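Local coordinates for serine acetyltransferase (Bacteroides vulgatus ATCC 8482, PDB 3F1X), which probably transfers an acyl group, consistent with a serine acetyltransferase that makes O-acetylserine from acetyl-CoA on the route to cysteine, at residues T132-A137 and G148-C153. Sequence-based numbering, arbitrary orientation.
Sequences TDVEAA and GEIISC
I150 lays its two branches over the backbone and side chains of one turn of helix 123-139, between V134 and A137. Its CG2 lies 4.1 Å from V134 CG1 and is equally near the A137 methyl, so one branch touches both residues. The other branch runs out extended, with CG1 anti to the carbonyl carbon (chi1 -67°). That shape delivers CD1 to the main chain, 3.9 Å from both V134 O and A137 C; these are van der Waals contacts, and no hydrogen bond joins the two segments. The V134 side chain runs alongside that of I150 but points the opposite way, and it stands roughly perpendicular to that of I151. V134 CG2 meets I151 CG1 at 3.9 Å, and the second valine methyl, CG1, turned anti to its own nitrogen (chi1 172°), sits between the two isoleucines. Replacing I150 with alanine would remove both branches and is likely to leave a gap over A137 and the V134 carbonyl, with V134 CG1 losing the methyl it packs against. The segment axes approach to 9.8 Å, their N-to-C directions 114° apart, and the 189 Å² buried is carried by four residues, evidence of a small crossing made by apolar side chains without a polar bond. On the far side of 148-153, S152 OG bonds back to G148 O at 2.9 Å; this oxygen also accepts from S152 N, on the opposite face of its carbonyl plane. I157 of helix 155-171 touches both V134 and I150, while F27 of a second subunit packs on I151. D133 forms a salt bridge through OD2 with R164, and its OD1 accepts a hydrogen bond from F203 N, tying helix 123-139 to helix 155-171 and to the first coil of the left-handed parallel beta-helix, beside strand 204-206.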
loop_
_atom_site.group_PDB
_atom_site.type_symbol
_atom_site.label_atom_id
_atom_site.label_comp_id
_atom_site.label_asym_id
_atom_site.label_seq_id
_atom_site.Cartn_x
_atom_site.Cartn_y
_atom_site.Cartn_z
ATOM N N THR A 132 15.233 -26.694 19.254
ATOM C CA THR A 132 16.523 -27.380 19.308
ATOM C C THR A 132 17.448 -26.862 18.215
ATOM O O THR A 132 18.672 -26.828 18.390
ATOM C CB THR A 132 16.370 -28.918 19.172
ATOM O OG1 THR A 132 15.971 -29.258 17.839
ATOM C CG2 THR A 132 15.334 -29.427 20.171
ATOM N N ASP A 133 16.869 -26.462 17.084
ATOM C CA ASP A 133 17.670 -25.927 15.976
ATOM C C ASP A 133 18.273 -24.584 16.391
ATOM O O ASP A 133 19.428 -24.295 16.082
ATOM C CB ASP A 133 16.821 -25.721 14.718
ATOM C CG ASP A 133 16.175 -26.999 14.228
ATOM O OD1 ASP A 133 16.813 -28.070 14.315
ATOM O OD2 ASP A 133 15.032 -26.932 13.737
ATOM N N VAL A 134 17.485 -23.762 17.078
ATOM C CA VAL A 134 17.978 -22.469 17.539
ATOM C C VAL A 134 19.096 -22.673 18.562
ATOM O O VAL A 134 20.093 -21.947 18.554
ATOM C CB VAL A 134 16.866 -21.632 18.197
ATOM C CG1 VAL A 134 17.468 -20.392 18.828
ATOM C CG2 VAL A 134 15.822 -21.234 17.160
ATOM N N GLU A 135 18.926 -23.657 19.443
ATOM C CA GLU A 135 19.935 -23.949 20.457
ATOM C C GLU A 135 21.239 -24.391 19.809
ATOM O O GLU A 135 22.317 -23.973 20.226
ATOM C CB GLU A 135 19.442 -25.051 21.394
ATOM C CG GLU A 135 18.360 -24.610 22.355
ATOM C CD GLU A 135 17.668 -25.788 23.014
ATOM O OE1 GLU A 135 18.374 -26.665 23.557
ATOM O OE2 GLU A 135 16.418 -25.834 22.986
ATOM N N ALA A 136 21.136 -25.238 18.788
ATOM C CA ALA A 136 22.312 -25.726 18.087
ATOM C C ALA A 136 23.011 -24.574 17.372
ATOM O O ALA A 136 24.242 -24.534 17.297
ATOM C CB ALA A 136 21.918 -26.805 17.087
ATOM N N ALA A 137 22.226 -23.633 16.854
ATOM C CA ALA A 137 22.787 -22.483 16.147
ATOM C C ALA A 137 23.540 -21.567 17.108
ATOM O O ALA A 137 24.557 -20.977 16.748
ATOM C CB ALA A 137 21.676 -21.706 15.437
ATOM N N GLY A 148 17.529 -14.681 20.913
ATOM C CA GLY A 148 16.715 -13.680 20.250
ATOM C C GLY A 148 17.284 -13.151 18.949
ATOM O O GLY A 148 16.540 -12.915 18.000
ATOM N N GLU A 149 18.599 -12.959 18.901
ATOM C CA GLU A 149 19.261 -12.458 17.702
ATOM C C GLU A 149 19.181 -13.506 16.602
ATOM O O GLU A 149 19.033 -13.182 15.420
ATOM C CB GLU A 149 20.738 -12.137 17.987
ATOM C CG GLU A 149 21.526 -11.732 16.741
ATOM C CD GLU A 149 22.983 -11.375 17.023
ATOM O OE1 GLU A 149 23.777 -12.271 17.388
ATOM O OE2 GLU A 149 23.336 -10.184 16.876
ATOM N N ILE A 150 19.290 -14.768 16.997
ATOM C CA ILE A 150 19.241 -15.868 16.046
ATOM C C ILE A 150 17.878 -15.983 15.384
ATOM O O ILE A 150 17.781 -16.006 14.162
ATOM C CB ILE A 150 19.602 -17.193 16.735
ATOM C CG1 ILE A 150 21.080 -17.149 17.151
ATOM C CG2 ILE A 150 19.323 -18.365 15.806
ATOM C CD1 ILE A 150 21.545 -18.356 17.922
ATOM N N ILE A 151 16.827 -16.044 16.194
ATOM C CA ILE A 151 15.468 -16.156 15.676
ATOM C C ILE A 151 15.092 -14.938 14.839
ATOM O O ILE A 151 14.441 -15.059 13.794
ATOM C CB ILE A 151 14.445 -16.268 16.830
ATOM C CG1 ILE A 151 14.689 -17.557 17.618
ATOM C CG2 ILE A 151 13.013 -16.225 16.279
ATOM C CD1 ILE A 151 13.843 -17.671 18.862
ATOM N N SER A 152 15.521 -13.768 15.304
ATOM C CA SER A 152 15.198 -12.503 14.652
ATOM C C SER A 152 15.819 -12.181 13.296
ATOM O O SER A 152 15.154 -11.569 12.461
ATOM C CB SER A 152 15.468 -11.345 15.622
ATOM O OG SER A 152 14.535 -11.360 16.686
ATOM N N CYS A 153 17.070 -12.569 13.054
ATOM C CA CYS A 153 17.669 -12.244 11.766
ATOM C C CYS A 153 18.543 -13.290 11.085
ATOM O O CYS A 153 18.986 -13.074 9.957
ATOM C CB CYS A 153 18.448 -10.930 11.864
ATOM S SG CYS A 153 19.974 -11.002 12.825
#